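Lipase (Penicillium expansum, PDB 3G7N) hydrolyses triacylglycerols and other acylglycerol lipids, including tributyrin, releasing free fatty acids as a secreted alkaline lipase. Local coordinates at residues R13-L17 and A29-T33; K56-M62 and D123-V129. All coordinates share one frame; numbering follows the deposited sequence.

Interaction 1 (R13-L17 and A29-T33); sequences RAAKL and AFDVT. With SO4 (sulfate ion), chain E.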
loop_
_atom_site.group_PDB
_atom_site.type_symbol
_atom_site.label_atom_id
_atom_site.label_comp_id
_atom_site.label_asym_id
_atom_site.label_seq_id
_atom_site.Cartn_x
_atom_site.Cartn_y
_atom_site.Cartn_z
ATOM N N ARG A 13 4.207 11.559 -4.568
ATOM C CA ARG A 13 5.146 11.297 -3.479
ATOM C C ARG A 13 5.118 9.824 -3.062
ATOM O O ARG A 13 6.157 9.224 -2.869
ATOM C CB ARG A 13 4.889 12.213 -2.277
ATOM C CG ARG A 13 5.743 11.851 -1.066
ATOM C CD ARG A 13 5.532 12.835 0.092
ATOM N NE ARG A 13 6.196 12.406 1.320
ATOM C CZ ARG A 13 5.648 11.611 2.233
ATOM N NH1 ARG A 13 4.435 11.113 2.064
ATOM N NH2 ARG A 13 6.346 11.304 3.322
ATOM N N ALA A 14 3.924 9.272 -2.921
ATOM C CA ALA A 14 3.792 7.875 -2.547
ATOM C C ALA A 14 4.514 6.980 -3.562
ATOM O O ALA A 14 5.135 5.990 -3.189
ATOM C CB ALA A 14 2.334 7.497 -2.445
ATOM N N ALA A 15 4.399 7.316 -4.841
ATOM C CA ALA A 15 5.050 6.534 -5.886
ATOM C C ALA A 15 6.554 6.659 -5.838
ATOM O O ALA A 15 7.264 5.681 -6.047
ATOM C CB ALA A 15 4.507 6.927 -7.245
ATOM N N LYS A 16 7.052 7.864 -5.513
ATOM C CA LYS A 16 8.492 8.033 -5.312
ATOM C C LYS A 16 9.033 7.202 -4.145
ATOM O O LYS A 16 10.059 6.561 -4.254
ATOM C CB LYS A 16 8.875 9.510 -5.150
ATOM C CG LYS A 16 8.682 10.313 -6.441
ATOM C CD LYS A 16 8.614 11.835 -6.178
ATOM C CE LYS A 16 9.920 12.403 -5.712
ATOM N NZ LYS A 16 9.791 13.890 -5.595
ATOM N N LEU A 17 8.320 7.215 -3.019
ATOM C CA LEU A 17 8.711 6.409 -1.872
ATOM C C LEU A 17 8.678 4.924 -2.203
ATOM O O LEU A 17 9.559 4.164 -1.798
ATOM C CB LEU A 17 7.791 6.690 -0.684
ATOM C CG LEU A 17 7.874 8.106 -0.097
ATOM C CD1 LEU A 17 6.842 8.277 0.988
ATOM C CD2 LEU A 17 9.261 8.416 0.443
ATOM N N ALA A 29 14.748 8.054 2.100
ATOM C CA ALA A 29 14.005 7.956 0.858
ATOM C C ALA A 29 13.248 9.260 0.771
ATOM O O ALA A 29 12.288 9.477 1.500
ATOM C CB ALA A 29 13.048 6.779 0.910
ATOM N N PHE A 30 13.737 10.157 -0.084
ATOM C CA PHE A 30 13.163 11.469 -0.175
ATOM C C PHE A 30 13.067 12.125 1.198
ATOM O O PHE A 30 14.094 12.185 1.887
ATOM C CB PHE A 30 11.855 11.425 -0.969
ATOM C CG PHE A 30 12.048 10.935 -2.382
ATOM C CD1 PHE A 30 12.527 11.805 -3.351
ATOM C CD2 PHE A 30 12.026 9.574 -2.671
ATOM C CE1 PHE A 30 12.935 11.324 -4.589
ATOM C CE2 PHE A 30 12.344 9.113 -3.942
ATOM C CZ PHE A 30 12.836 9.992 -4.889
ATOM N N ASP A 31 11.887 12.545 1.639
ATOM C CA ASP A 31 11.787 13.252 2.924
ATOM C C ASP A 31 11.790 12.306 4.145
ATOM O O ASP A 31 11.774 12.766 5.293
ATOM C CB ASP A 31 10.546 14.124 2.939
ATOM C CG ASP A 31 9.280 13.331 2.699
ATOM O OD1 ASP A 31 9.044 12.949 1.528
ATOM O OD2 ASP A 31 8.532 13.044 3.658
ATOM N N VAL A 32 11.760 10.999 3.905
ATOM C CA VAL A 32 11.710 10.017 5.000
ATOM C C VAL A 32 13.115 9.566 5.403
ATOM O O VAL A 32 13.877 9.003 4.597
ATOM C CB VAL A 32 10.841 8.795 4.615
ATOM C CG1 VAL A 32 10.942 7.704 5.699
ATOM C CG2 VAL A 32 9.405 9.233 4.379
ATOM N N THR A 33 13.477 9.831 6.656
ATOM C CA THR A 33 14.705 9.287 7.235
ATOM C C THR A 33 14.445 7.846 7.682
ATOM O O THR A 33 13.522 7.579 8.447
ATOM C CB THR A 33 15.140 10.103 8.448
ATOM O OG1 THR A 33 15.369 11.463 8.047
ATOM C CG2 THR A 33 16.415 9.538 9.057
HETATM S S SO4 E . 12.886 14.944 -6.688
HETATM O O1 SO4 E . 13.509 13.767 -7.290
HETATM O O2 SO4 E . 12.281 14.685 -5.375
HETATM O O3 SO4 E . 13.863 16.031 -6.568
HETATM O O4 SO4 E . 11.850 15.428 -7.607
#

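Interaction 2 (K56-M62 and D123-V129); sequences KTIAVIM and DYTLEAV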
loop_
_atom_site.group_PDB
_atom_site.type_symbol
_atom_site.label_atom_id
_atom_site.label_comp_id
_atom_site.label_asym_id
_atom_site.label_seq_id
_atom_site.Cartn_x
_atom_site.Cartn_y
_atom_site.Cartn_z
ATOM N N LYS A 56 5.891 15.515 9.227
ATOM C CA LYS A 56 5.537 15.091 10.578
ATOM C C LYS A 56 4.798 13.764 10.559
ATOM O O LYS A 56 3.723 13.594 11.130
ATOM C CB LYS A 56 4.731 16.176 11.312
ATOM C CG LYS A 56 5.525 17.468 11.530
ATOM C CD LYS A 56 4.729 18.463 12.381
ATOM C CE LYS A 56 5.606 19.597 12.906
ATOM N NZ LYS A 56 6.294 20.330 11.807
ATOM N N THR A 57 5.435 12.808 9.883
ATOM C CA THR A 57 4.887 11.453 9.811
ATOM C C THR A 57 5.901 10.413 10.217
ATOM O O THR A 57 7.118 10.627 10.142
ATOM C CB THR A 57 4.389 11.078 8.412
ATOM O OG1 THR A 57 5.488 11.157 7.498
ATOM C CG2 THR A 57 3.217 11.951 7.979
ATOM N N ILE A 58 5.362 9.286 10.658
ATOM C CA ILE A 58 6.105 8.045 10.821
ATOM C C ILE A 58 5.590 7.096 9.752
ATOM O O ILE A 58 4.374 6.930 9.606
ATOM C CB ILE A 58 5.847 7.469 12.227
ATOM C CG1 ILE A 58 6.461 8.409 13.266
ATOM C CG2 ILE A 58 6.373 6.037 12.364
ATOM C CD1 ILE A 58 5.892 8.254 14.663
ATOM N N ALA A 59 6.519 6.595 8.927
ATOM C CA ALA A 59 6.185 5.948 7.649
ATOM C C ALA A 59 6.638 4.498 7.648
ATOM O O ALA A 59 7.740 4.165 8.090
ATOM C CB ALA A 59 6.868 6.684 6.516
ATOM N N VAL A 60 5.774 3.660 7.092
ATOM C CA VAL A 60 6.073 2.259 6.778
ATOM C C VAL A 60 5.990 2.075 5.266
ATOM O O VAL A 60 4.913 2.250 4.671
ATOM C CB VAL A 60 5.057 1.317 7.454
ATOM C CG1 VAL A 60 5.354 -0.131 7.096
ATOM C CG2 VAL A 60 5.044 1.518 8.994
ATOM N N ILE A 61 7.121 1.768 4.641
ATOM C CA ILE A 61 7.202 1.729 3.177
ATOM C C ILE A 61 7.567 0.304 2.781
ATOM O O ILE A 61 8.625 -0.200 3.168
ATOM C CB ILE A 61 8.281 2.681 2.648
ATOM C CG1 ILE A 61 8.088 4.109 3.174
ATOM C CG2 ILE A 61 8.267 2.693 1.121
ATOM C CD1 ILE A 61 9.279 5.029 2.901
ATOM N N MET A 62 6.654 -0.369 2.091
ATOM C CA MET A 62 6.850 -1.773 1.742
ATOM C C MET A 62 7.256 -1.926 0.290
ATOM O O MET A 62 6.683 -1.300 -0.601
ATOM C CB MET A 62 5.573 -2.561 1.985
ATOM C CG MET A 62 5.130 -2.555 3.472
ATOM S SD MET A 62 6.431 -3.002 4.669
ATOM C CE MET A 62 6.715 -4.721 4.225
ATOM N N ASP A 123 3.924 13.818 18.301
ATOM C CA ASP A 123 2.990 14.633 17.529
ATOM C C ASP A 123 2.870 14.218 16.057
ATOM O O ASP A 123 2.079 14.795 15.312
ATOM C CB ASP A 123 3.380 16.106 17.610
ATOM C CG ASP A 123 4.783 16.363 17.074
ATOM O OD1 ASP A 123 5.753 15.660 17.497
ATOM O OD2 ASP A 123 4.941 17.333 16.303
ATOM N N TYR A 124 3.677 13.248 15.630
ATOM C CA TYR A 124 3.646 12.825 14.226
ATOM C C TYR A 124 2.461 11.908 13.952
ATOM O O TYR A 124 1.966 11.230 14.833
ATOM C CB TYR A 124 4.950 12.112 13.874
ATOM C CG TYR A 124 6.131 13.036 13.634
ATOM C CD1 TYR A 124 6.176 14.330 14.167
ATOM C CD2 TYR A 124 7.249 12.578 12.961
ATOM C CE1 TYR A 124 7.324 15.102 14.056
ATOM C CE2 TYR A 124 8.368 13.351 12.806
ATOM C CZ TYR A 124 8.392 14.630 13.323
ATOM O OH TYR A 124 9.523 15.414 13.180
ATOM N N THR A 125 1.950 11.959 12.726
ATOM C CA THR A 125 0.891 11.034 12.302
ATOM C C THR A 125 1.534 9.844 11.564
ATOM O O THR A 125 2.770 9.807 11.400
ATOM C CB THR A 125 -0.118 11.753 11.383
ATOM O OG1 THR A 125 0.552 12.241 10.219
ATOM C CG2 THR A 125 -0.769 12.944 12.140
ATOM N N LEU A 126 0.716 8.877 11.154
ATOM C CA LEU A 126 1.221 7.629 10.551
ATOM C C LEU A 126 0.913 7.593 9.065
ATOM O O LEU A 126 -0.148 8.043 8.606
ATOM C CB LEU A 126 0.590 6.416 11.233
ATOM C CG LEU A 126 0.762 6.351 12.750
ATOM C CD1 LEU A 126 0.135 5.066 13.279
ATOM C CD2 LEU A 126 2.242 6.427 13.140
ATOM N N GLU A 127 1.799 6.942 8.320
ATOM C CA GLU A 127 1.514 6.642 6.926
ATOM C C GLU A 127 2.119 5.310 6.532
ATOM O O GLU A 127 3.139 4.875 7.079
ATOM C CB GLU A 127 2.006 7.755 6.012
ATOM C CG GLU A 127 3.485 7.934 5.959
ATOM C CD GLU A 127 3.902 9.050 5.003
ATOM O OE1 GLU A 127 3.230 9.220 3.946
ATOM O OE2 GLU A 127 4.953 9.679 5.231
ATOM N N ALA A 128 1.468 4.652 5.578
ATOM C CA ALA A 128 1.971 3.392 5.008
ATOM C C ALA A 128 1.831 3.483 3.508
ATOM O O ALA A 128 0.874 4.073 3.003
ATOM C CB ALA A 128 1.156 2.233 5.531
ATOM N N VAL A 129 2.794 2.911 2.784
ATOM C CA VAL A 129 2.800 3.042 1.324
ATOM C C VAL A 129 3.566 1.888 0.710
ATOM O O VAL A 129 4.527 1.373 1.303
ATOM C CB VAL A 129 3.447 4.395 0.922
ATOM C CG1 VAL A 129 4.834 4.537 1.486
ATOM C CG2 VAL A 129 3.462 4.588 -0.560
HETATM O O HOH W 1 1.405 14.974 10.086
#

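Interaction 1 (R13-L17 and A29-T33)
Asp31 OD2 is gripped by two groups: Arg13 NH2 donates to it at 2.8 Å, and the hydroxyl of Ser52 also hydrogen-bonds it. The other oxygen, Asp31 OD1, takes Arg13 NE at 2.9 Å in a straight bond, 165° at the hydrogen. Arg13 therefore meets the carboxylate side-on, with one nitrogen to each oxygen. Both oxygens are approached on their syn side and lie close to the guanidinium plane, although the two flat groups are turned 37° apart. The arginine chain is extended from CG to NE, with CG anti to the backbone N (chi1 173°), and this carries the guanidinium away from the helix to the turn. Leu17 CD1 lies over the centre of one guanidinium face, 3.7 Å above its plane. NH2 has a second charge partner in Glu127. Shortening Arg13 to an alanine would probably leave the Asp31 and Glu127 carboxylates without the positive charge they share.

The partner segment is a tight type II' beta turn, Ala29 to Val32, that joins edge strand 28-29 to strand 32-40 of the alpha/beta-hydrolase sheet. Helix 8-23 packs against this hairpin.

At the other end of the contact, Phe30 presents a ring face to the Lys16 chain, which crosses it at about a right angle. Lys16 CE makes a CH-pi contact, 3.8 Å from the Phe30 ring centroid. The Lys16 chain bends at its third torsion, and its NZ reaches O2 of a sulfate ion at 2.6 Å. That sulfate, probably from the crystallisation liquor, lies at the edge of the same ring and is also held by Ser258. Between the two polar ends, Leu17 CD2 touches Val32 CG2 at 4.0 Å and also packs on Ala29 CB and Phe30 CB.

Interaction 2 (K56-M62 and D123-V129)
Thr57 turns OG1 between its backbone N and carbonyl carbon (chi1 60°), and Glu127 puts CG in the same position (chi1 66°) with the chain extended beyond it. These torsions bring the two polar ends together on one face of the sheet. Thr57 OG1 donates to Glu127 OE2 at 2.8 Å, coming from above the carboxylate plane. Arg13 forms a salt bridge with the same oxygen, so this buried carboxylate is probably favoured in its charged form. On the same face, Glu127 CG also rests on Ala59 CB at 3.6 Å. Further along that face, Ile61 and Val129 run alongside each other in the same direction, with Ile61 CG1 and Val129 CG1 3.7 Å apart.

Strands 57-62 and 125-131 are parallel neighbours in the central sheet of the alpha/beta-hydrolase fold. Helix 97-120 lies in the connection between them, making a beta-alpha-beta crossover, and covers the face that carries Ile58 and Val60. Six backbone hydrogen bonds hold the pair in register, from Thr125 N on Lys56 O to Met62 N on Val129 O. On the helix-covered face Ile58 CB meets Leu126 CD2 at 3.9 Å.

At the start of the pair, the ring of Tyr124 turns one face to the backbone of Lys56. Lys56 CA sits 3.6 Å from the Tyr124 ring centroid, only 7° off the ring normal, in a CH-pi contact. Tyr121 stacks with the same ring. A water donates to Lys56 O and also hydrogen-bonds Thr125 OG1.

How the interactions relate
Interaction 1 closes along the chain before interaction 2 opens, and their centres are 11 Å apart. Both reach the same mixed sheet. Interaction 1 sets helix 8-23 against the hairpin at the edge of the sheet, while interaction 2 joins two strands further in. Strand 45-52 runs between strands 32-40 and 57-62. The helix spans these parts: the carbonyl oxygens of Ala14 and Leu17 pack on Val129 and Ile61 respectively, and the bridge from Arg13 to Glu127 ties the two contacts electrostatically. Strand 125-131 leads into the probable nucleophile elbow bearing Ser132, the likely nucleophile, and the Met62 side chain lies about 10 Å from that of Ser132.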